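Local coordinates for tartrate dehydrogenase/decarboxylase (Pseudomonas putida, PDB 3FLK), which oxidises (+)-tartrate to oxaloglycolate with NAD, and also converts meso-tartrate to D-glycerate and D-malate to pyruvate, at residues 60-63 with 64-67; 92-95 with 96-99. The protein carries 1 engineered substitution. All blocks are in the same frame, centred on the assembly; numbering follows the deposited sequence.

How the contacts relate
From the N terminus the chain first meets contact 1, where the loop after helix 49-55 turns at 60-63 and runs straight into helix 63-67. It then passes through strand 72-77 and helix 86-91 before contact 2, residues 92-99. Both are local: contact 1 closes a beta turn and starts a helix, contact 2 spans the first turns of helix 94-100. They follow in series, neither nesting nor crossing. They meet nonetheless, with centres about 12 Å apart: the W63 ring and L67 of contact 1 pack on F97 of contact 2. That packing joins the short surface helix, beside strand 6-13, to the helix reaching the oxalate and nicotinamide sites.

Contact 1 (60-63 with 64-67); sequences PDDW and AEQL. With SO4 (sulfate ion), chain L.
W63 and A64 form the close-packed side of this first helical turn. The A64 methyl lies over one face of the indole, with CB 3.9 Å from the centroid of the six-membered ring and almost on its normal, a CH-pi contact between neighbours. Toward the rim of the same face, a water links D61 O to A64 N. W63 reaches this pose because its CG sits between the backbone N and the carbonyl carbon (chi1 65°), which folds the ring back beside the next peptide. L67 comes to the ring edge instead, its CD1 4.2 Å from W63 CE3. The indole is buried further by F97, F101 and W46, and L67 also touches A9 and I11 of strand 6-13.

The other side is polar and looser. Q66, extended beyond CG, reaches back to D62, where its NE2 donates to OD1 at 3.0 Å. This bond is bent (143°): OD1 lies in the amide plane of Q66, but the amide nitrogen stands above the D62 carboxylate plane. OE2 of the exposed E65 approaches OD2 of D62 to 3.7 Å with the carboxylates nearly perpendicular, and the Q66 donor probably offsets part of the negative charge gathered there. A sulfate, probably from the crystallisation liquor, takes a nearly straight bond (167°) from D61 N to O1 and also binds K57, which forms a salt bridge with D61.

D62 occupies the N-cap position, but its carboxylate makes no capping bond and is turned to Q66. The bond from W63 N to P60 O, 3.2 Å long, closes a type I beta turn, P60 to W63, which leads into a helix held by the bonds from Q66 N to D62 O and from L67 N to W63 O.

Contact 2 (92-95 with 96-99); sequences GSLL and KFRR. With NAI (1,4-dihydronicotinamide adenine dinucleotide), chain F; OXL (oxalate ion), chain G.
R98 and L94, one helical turn apart, meet beside the bound oxalate. Both terminal nitrogens of R98 converge on a single oxygen: NH1 donates to oxalate O2 at 3.1 Å and NH2 at 3.0 Å, with O2 in the plane of the guanidinium at its edge. L94 CD2 lies over one face of that group, 3.7 Å from R98 NH2, and its other close neighbour is the nicotinamide amide, whose N7N is 3.2 Å away. L94 CD2 thus touches both the arginine and this amide, which itself approaches the guanidinium obliquely. L95 CD1 adds an oblique contact to R98 NH1.

R98 reaches the ligand with its chain extended from CG to NE, after CG leaves CB anti to the carbonyl carbon (chi1 -71°). In this isocitrate/isopropylmalate dehydrogenase fold, helix 94-100 thus delivers an arginine to the oxalate pocket, probably the substrate site, where R108 and R134 of the same chain and K192 of the second subunit also bind the oxalate. The positive groups gathered there suit an anionic substrate.

In the second shell, N269 accepts from R98 NE and E281 forms a salt bridge with NH2, fixing the rotation of the guanidinium. L279 and E281 of strand 278-282 pack on L94. Behind them the helix is held by backbone bonds from F97 N to S93 O, R98 N to L94 O and R99 N to L95 O. S93 O also lies over one face of the F97 ring. Ahead of the helix a water bridges G92 O (2.7 Å) and K96 NZ (3.2 Å); toward its C-terminal end R99 NH2 bonds to Y141 O.

Contact 1 (60-63 with 64-67)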
ATOM      1  N   PRO A  60      -3.971  20.959 -25.870  1.00 28.07           N
ATOM      2  CA  PRO A  60      -4.569  21.145 -27.193  1.00 28.03           C
ATOM      3  C   PRO A  60      -4.880  19.806 -27.863  1.00 27.99           C
ATOM      4  O   PRO A  60      -4.249  18.794 -27.547  1.00 27.81           O
ATOM      5  CB  PRO A  60      -3.480  21.893 -27.971  1.00 27.99           C
ATOM      6  CG  PRO A  60      -2.212  21.586 -27.255  1.00 27.95           C
ATOM      7  CD  PRO A  60      -2.599  21.494 -25.815  1.00 28.02           C
ATOM      8  N   ASP A  61      -5.843  19.813 -28.781  1.00 28.07           N
ATOM      9  CA  ASP A  61      -6.284  18.596 -29.468  1.00 28.25           C
ATOM     10  C   ASP A  61      -5.163  17.883 -30.229  1.00 28.07           C
ATOM     11  O   ASP A  61      -5.193  16.661 -30.375  1.00 28.07           O
ATOM     12  CB  ASP A  61      -7.446  18.911 -30.422  1.00 28.54           C
ATOM     13  CG  ASP A  61      -8.747  19.229 -29.692  1.00 29.20           C
ATOM     14  OD1 ASP A  61      -8.758  19.287 -28.443  1.00 29.89           O
ATOM     15  OD2 ASP A  61      -9.774  19.421 -30.381  1.00 30.56           O
ATOM     16  N   ASP A  62      -4.178  18.645 -30.702  1.00 27.84           N
ATOM     17  CA  ASP A  62      -3.086  18.088 -31.503  1.00 27.70           C
ATOM     18  C   ASP A  62      -1.794  17.838 -30.707  1.00 27.35           C
ATOM     19  O   ASP A  62      -0.698  17.851 -31.273  1.00 27.19           O
ATOM     20  CB  ASP A  62      -2.811  18.978 -32.723  1.00 27.95           C
ATOM     21  CG  ASP A  62      -2.262  20.351 -32.348  1.00 28.77           C
ATOM     22  OD1 ASP A  62      -2.489  20.813 -31.205  1.00 29.54           O
ATOM     23  OD2 ASP A  62      -1.601  20.970 -33.209  1.00 29.95           O
ATOM     24  N   TRP A  63      -1.933  17.592 -29.405  1.00 26.93           N
ATOM     25  CA  TRP A  63      -0.780  17.390 -28.519  1.00 26.59           C
ATOM     26  C   TRP A  63       0.144  16.258 -28.985  1.00 26.67           C
ATOM     27  O   TRP A  63       1.367  16.388 -28.917  1.00 26.51           O
ATOM     28  CB  TRP A  63      -1.231  17.160 -27.068  1.00 26.29           C
ATOM     29  CG  TRP A  63      -2.015  15.893 -26.866  1.00 25.82           C
ATOM     30  CD1 TRP A  63      -3.371  15.751 -26.920  1.00 25.44           C
ATOM     31  CD2 TRP A  63      -1.486  14.591 -26.583  1.00 25.40           C
ATOM     32  NE1 TRP A  63      -3.720  14.444 -26.687  1.00 25.32           N
ATOM     33  CE2 TRP A  63      -2.583  13.708 -26.480  1.00 25.40           C
ATOM     34  CE3 TRP A  63      -0.191  14.082 -26.405  1.00 25.55           C
ATOM     35  CZ2 TRP A  63      -2.427  12.347 -26.207  1.00 25.77           C
ATOM     36  CZ3 TRP A  63      -0.036  12.726 -26.141  1.00 25.51           C
ATOM     37  CH2 TRP A  63      -1.149  11.876 -26.040  1.00 25.72           C
ATOM     38  N   ALA A  64      -0.449  15.164 -29.466  1.00 26.80           N
ATOM     39  CA  ALA A  64       0.302  13.978 -29.881  1.00 27.13           C
ATOM     40  C   ALA A  64       1.108  14.243 -31.142  1.00 27.36           C
ATOM     41  O   ALA A  64       2.240  13.777 -31.272  1.00 27.35           O
ATOM     42  CB  ALA A  64      -0.633  12.784 -30.080  1.00 27.06           C
ATOM     43  N   GLU A  65       0.509  14.994 -32.062  1.00 27.80           N
ATOM     44  CA  GLU A  65       1.170  15.443 -33.283  1.00 28.43           C
ATOM     45  C   GLU A  65       2.407  16.278 -32.942  1.00 28.07           C
ATOM     46  O   GLU A  65       3.463  16.118 -33.558  1.00 28.20           O
ATOM     47  CB  GLU A  65       0.177  16.250 -34.130  1.00 28.50           C
ATOM     48  CG  GLU A  65       0.732  16.862 -35.411  1.00 29.50           C
ATOM     49  CD  GLU A  65      -0.193  17.929 -35.981  1.00 29.74           C
ATOM     50  OE1 GLU A  65      -1.250  17.571 -36.554  1.00 31.51           O
ATOM     51  OE2 GLU A  65       0.138  19.131 -35.854  1.00 31.31           O
ATOM     52  N   GLN A  66       2.273  17.149 -31.945  1.00 27.74           N
ATOM     53  CA  GLN A  66       3.363  18.034 -31.532  1.00 27.47           C
ATOM     54  C   GLN A  66       4.501  17.289 -30.835  1.00 27.26           C
ATOM     55  O   GLN A  66       5.673  17.528 -31.130  1.00 27.25           O
ATOM     56  CB  GLN A  66       2.840  19.156 -30.631  1.00 27.45           C
ATOM     57  CG  GLN A  66       1.882  20.121 -31.320  1.00 27.52           C
ATOM     58  CD  GLN A  66       1.522  21.313 -30.453  1.00 27.42           C
ATOM     59  OE1 GLN A  66       2.398  22.018 -29.949  1.00 27.83           O
ATOM     60  NE2 GLN A  66       0.227  21.549 -30.281  1.00 27.45           N
ATOM     61  N   LEU A  67       4.156  16.384 -29.924  1.00 27.01           N
ATOM     62  CA  LEU A  67       5.162  15.698 -29.110  1.00 26.95           C
ATOM     63  C   LEU A  67       5.893  14.563 -29.830  1.00 26.97           C
ATOM     64  O   LEU A  67       6.992  14.182 -29.421  1.00 26.91           O
ATOM     65  CB  LEU A  67       4.559  15.204 -27.791  1.00 26.86           C
ATOM     66  CG  LEU A  67       4.058  16.265 -26.805  1.00 26.61           C
ATOM     67  CD1 LEU A  67       3.597  15.591 -25.537  1.00 26.33           C
ATOM     68  CD2 LEU A  67       5.122  17.318 -26.493  1.00 26.76           C
TER
HETATM   69  S   SO4 L 408      -6.611  22.904 -30.400  1.00 62.21           S
HETATM   70  O1  SO4 L 408      -7.057  22.536 -29.059  1.00 61.94           O
HETATM   71  O2  SO4 L 408      -7.779  23.100 -31.255  1.00 62.28           O
HETATM   72  O3  SO4 L 408      -5.840  24.143 -30.337  1.00 62.18           O
HETATM   73  O4  SO4 L 408      -5.775  21.843 -30.957  1.00 62.03           O
HETATM   74  O   HOH W   1      -3.458  14.661 -30.140  1.00 26.08           O

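Contact 2 (92-95 with 96-99)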
ATOM      1  N   GLY A  92      -6.518  13.801 -18.226  1.00 16.03           N
ATOM      2  CA  GLY A  92      -6.471  14.715 -19.360  1.00 16.03           C
ATOM      3  C   GLY A  92      -5.073  15.048 -19.844  1.00 16.09           C
ATOM      4  O   GLY A  92      -4.915  15.737 -20.856  1.00 16.19           O
ATOM      5  N   SER A  93      -4.053  14.564 -19.132  1.00 16.01           N
ATOM      6  CA  SER A  93      -2.669  14.880 -19.478  1.00 15.88           C
ATOM      7  C   SER A  93      -1.714  13.682 -19.394  1.00 15.98           C
ATOM      8  O   SER A  93      -1.475  13.012 -20.401  1.00 15.91           O
ATOM      9  CB  SER A  93      -2.159  16.062 -18.639  1.00 15.91           C
ATOM     10  OG  SER A  93      -2.177  15.756 -17.256  1.00 16.01           O
ATOM     11  N   LEU A  94      -1.175  13.415 -18.203  1.00 15.91           N
ATOM     12  CA  LEU A  94      -0.124  12.406 -18.026  1.00 16.09           C
ATOM     13  C   LEU A  94      -0.556  10.994 -18.426  1.00 16.18           C
ATOM     14  O   LEU A  94       0.209  10.265 -19.060  1.00 15.88           O
ATOM     15  CB  LEU A  94       0.417  12.419 -16.588  1.00 16.07           C
ATOM     16  CG  LEU A  94       1.461  11.368 -16.176  1.00 16.04           C
ATOM     17  CD1 LEU A  94       2.746  11.440 -17.007  1.00 16.50           C
ATOM     18  CD2 LEU A  94       1.775  11.507 -14.706  1.00 16.12           C
ATOM     19  N   LEU A  95      -1.777  10.615 -18.060  1.00 16.32           N
ATOM     20  CA  LEU A  95      -2.290   9.288 -18.401  1.00 16.81           C
ATOM     21  C   LEU A  95      -2.488   9.104 -19.908  1.00 16.88           C
ATOM     22  O   LEU A  95      -2.338   7.994 -20.420  1.00 17.02           O
ATOM     23  CB  LEU A  95      -3.557   8.963 -17.603  1.00 16.88           C
ATOM     24  CG  LEU A  95      -3.396   8.101 -16.337  1.00 17.54           C
ATOM     25  CD1 LEU A  95      -2.112   8.365 -15.552  1.00 18.01           C
ATOM     26  CD2 LEU A  95      -4.599   8.229 -15.423  1.00 17.12           C
ATOM     27  N   LYS A  96      -2.796  10.194 -20.612  1.00 16.84           N
ATOM     28  CA  LYS A  96      -2.830  10.180 -22.077  1.00 16.92           C
ATOM     29  C   LYS A  96      -1.439   9.964 -22.682  1.00 16.74           C
ATOM     30  O   LYS A  96      -1.298   9.211 -23.647  1.00 16.76           O
ATOM     31  CB  LYS A  96      -3.474  11.455 -22.633  1.00 16.77           C
ATOM     32  CG  LYS A  96      -4.994  11.471 -22.534  1.00 17.15           C
ATOM     33  CD  LYS A  96      -5.597  12.670 -23.261  1.00 17.54           C
ATOM     34  CE  LYS A  96      -7.117  12.614 -23.227  1.00 19.24           C
ATOM     35  NZ  LYS A  96      -7.744  13.830 -23.814  1.00 20.55           N
ATOM     36  N   PHE A  97      -0.423  10.622 -22.120  1.00 16.55           N
ATOM     37  CA  PHE A  97       0.970  10.390 -22.517  1.00 16.44           C
ATOM     38  C   PHE A  97       1.339   8.916 -22.355  1.00 16.29           C
ATOM     39  O   PHE A  97       1.847   8.290 -23.283  1.00 16.39           O
ATOM     40  CB  PHE A  97       1.956  11.221 -21.678  1.00 16.59           C
ATOM     41  CG  PHE A  97       1.865  12.713 -21.883  1.00 16.94           C
ATOM     42  CD1 PHE A  97       1.409  13.255 -23.078  1.00 17.49           C
ATOM     43  CD2 PHE A  97       2.286  13.578 -20.878  1.00 17.69           C
ATOM     44  CE1 PHE A  97       1.347  14.637 -23.255  1.00 17.99           C
ATOM     45  CE2 PHE A  97       2.231  14.959 -21.046  1.00 17.70           C
ATOM     46  CZ  PHE A  97       1.764  15.489 -22.237  1.00 17.57           C
ATOM     47  N   ARG A  98       1.082   8.375 -21.166  1.00 15.99           N
ATOM     48  CA  ARG A  98       1.462   7.004 -20.829  1.00 15.93           C
ATOM     49  C   ARG A  98       0.792   5.969 -21.729  1.00 16.24           C
ATOM     50  O   ARG A  98       1.431   5.014 -22.168  1.00 16.04           O
ATOM     51  CB  ARG A  98       1.150   6.704 -19.361  1.00 15.79           C
ATOM     52  CG  ARG A  98       2.065   7.406 -18.367  1.00 15.19           C
ATOM     53  CD  ARG A  98       1.616   7.149 -16.942  1.00 14.63           C
ATOM     54  NE  ARG A  98       2.569   7.655 -15.956  1.00 14.29           N
ATOM     55  CZ  ARG A  98       2.317   7.766 -14.653  1.00 14.85           C
ATOM     56  NH1 ARG A  98       1.135   7.408 -14.164  1.00 13.73           N
ATOM     57  NH2 ARG A  98       3.247   8.241 -13.833  1.00 14.23           N
ATOM     58  N   ARG A  99      -0.491   6.177 -22.013  1.00 16.69           N
ATOM     59  CA  ARG A  99      -1.283   5.177 -22.734  1.00 17.31           C
ATOM     60  C   ARG A  99      -1.194   5.309 -24.250  1.00 17.54           C
ATOM     61  O   ARG A  99      -1.005   4.311 -24.949  1.00 17.74           O
ATOM     62  CB  ARG A  99      -2.730   5.171 -22.230  1.00 17.23           C
ATOM     63  CG  ARG A  99      -2.792   4.764 -20.768  1.00 17.45           C
ATOM     64  CD  ARG A  99      -4.188   4.684 -20.187  1.00 18.07           C
ATOM     65  NE  ARG A  99      -4.101   4.170 -18.821  1.00 18.91           N
ATOM     66  CZ  ARG A  99      -5.072   3.538 -18.169  1.00 19.45           C
ATOM     67  NH1 ARG A  99      -6.252   3.328 -18.738  1.00 19.32           N
ATOM     68  NH2 ARG A  99      -4.853   3.110 -16.934  1.00 19.86           N
TER
HETATM   69  PA  NAI F 402       2.658  14.929  -3.820  1.00 11.31           P
HETATM   70  O1A NAI F 402       3.732  14.008  -4.259  1.00 10.82           O
HETATM   71  O2A NAI F 402       2.548  16.112  -4.693  1.00 10.78           O
HETATM   72  O5B NAI F 402       2.960  15.410  -2.323  1.00 11.90           O
HETATM   73  C5B NAI F 402       2.932  14.533  -1.220  1.00 11.66           C
HETATM   74  C4B NAI F 402       3.768  15.101  -0.077  1.00 11.70           C
HETATM   75  O4B NAI F 402       5.144  14.990  -0.389  1.00 12.22           O
HETATM   76  C3B NAI F 402       3.478  16.575   0.169  1.00 12.08           C
HETATM   77  O3B NAI F 402       3.463  16.800   1.558  1.00 12.34           O
HETATM   78  C2B NAI F 402       4.646  17.289  -0.483  1.00 12.19           C
HETATM   79  O2B NAI F 402       4.982  18.485   0.182  1.00 13.09           O
HETATM   80  C1B NAI F 402       5.766  16.264  -0.425  1.00 11.45           C
HETATM   81  N9A NAI F 402       6.653  16.374  -1.596  1.00 11.38           N
HETATM   82  C8A NAI F 402       6.386  15.961  -2.877  1.00 11.31           C
HETATM   83  N7A NAI F 402       7.462  16.245  -3.644  1.00 10.91           N
HETATM   84  C5A NAI F 402       8.405  16.827  -2.880  1.00 11.04           C
HETATM   85  C6A NAI F 402       9.679  17.310  -3.163  1.00 10.81           C
HETATM   86  N6A NAI F 402      10.176  17.223  -4.394  1.00 10.24           N
HETATM   87  N1A NAI F 402      10.429  17.869  -2.147  1.00 11.14           N
HETATM   88  C2A NAI F 402       9.925  17.953  -0.867  1.00 11.20           C
HETATM   89  N3A NAI F 402       8.660  17.465  -0.599  1.00 10.83           N
HETATM   90  C4A NAI F 402       7.911  16.918  -1.587  1.00 10.60           C
HETATM   91  O3  NAI F 402       1.293  14.060  -3.770  1.00 12.15           O
HETATM   92  PN  NAI F 402      -0.166  14.519  -3.253  1.00 12.74           P
HETATM   93  O1N NAI F 402      -0.059  15.574  -2.223  1.00 13.18           O
HETATM   94  O2N NAI F 402      -0.876  13.271  -2.891  1.00 12.90           O
HETATM   95  O5D NAI F 402      -0.852  15.116  -4.571  1.00 12.42           O
HETATM   96  C5D NAI F 402      -0.726  16.475  -4.939  1.00 12.90           C
HETATM   97  C4D NAI F 402      -1.157  16.664  -6.393  1.00 13.07           C
HETATM   98  O4D NAI F 402      -0.212  16.065  -7.260  1.00 12.93           O
HETATM   99  C3D NAI F 402      -2.500  16.024  -6.719  1.00 13.44           C
HETATM  100  O3D NAI F 402      -3.178  16.893  -7.593  1.00 12.91           O
HETATM  101  C2D NAI F 402      -2.139  14.741  -7.445  1.00 13.56           C
HETATM  102  O2D NAI F 402      -3.129  14.346  -8.365  1.00 13.91           O
HETATM  103  C1D NAI F 402      -0.845  15.145  -8.136  1.00 13.37           C
HETATM  104  N1N NAI F 402       0.085  14.044  -8.454  1.00 13.49           N
HETATM  105  C2N NAI F 402       0.589  13.999  -9.724  1.00 13.01           C
HETATM  106  C3N NAI F 402       1.490  13.008 -10.095  1.00 13.82           C
HETATM  107  C7N NAI F 402       2.226  13.143 -11.397  1.00 13.85           C
HETATM  108  O7N NAI F 402       2.061  14.310 -12.173  1.00 14.18           O
HETATM  109  N7N NAI F 402       3.023  12.154 -11.801  1.00 14.27           N
HETATM  110  C4N NAI F 402       1.878  12.057  -9.151  1.00 13.81           C
HETATM  111  C5N NAI F 402       1.365  12.110  -7.855  1.00 13.71           C
HETATM  112  C6N NAI F 402       0.464  13.117  -7.512  1.00 13.50           C
HETATM  113  C1  OXL G 403       0.615   8.579  -9.295  1.00 24.02           C
HETATM  114  C2  OXL G 403       1.842   8.063  -9.909  1.00 23.97           C
HETATM  115  O1  OXL G 403       0.588   8.747  -8.051  1.00 22.59           O
HETATM  116  O2  OXL G 403       1.882   7.869 -11.144  1.00 23.95           O
HETATM  117  O3  OXL G 403      -0.376   8.826 -10.018  1.00 24.70           O
HETATM  118  O4  OXL G 403       2.825   7.820  -9.170  1.00 23.69           O
HETATM  119  O   HOH W   2      -6.807  16.642 -22.577  1.00 32.13           O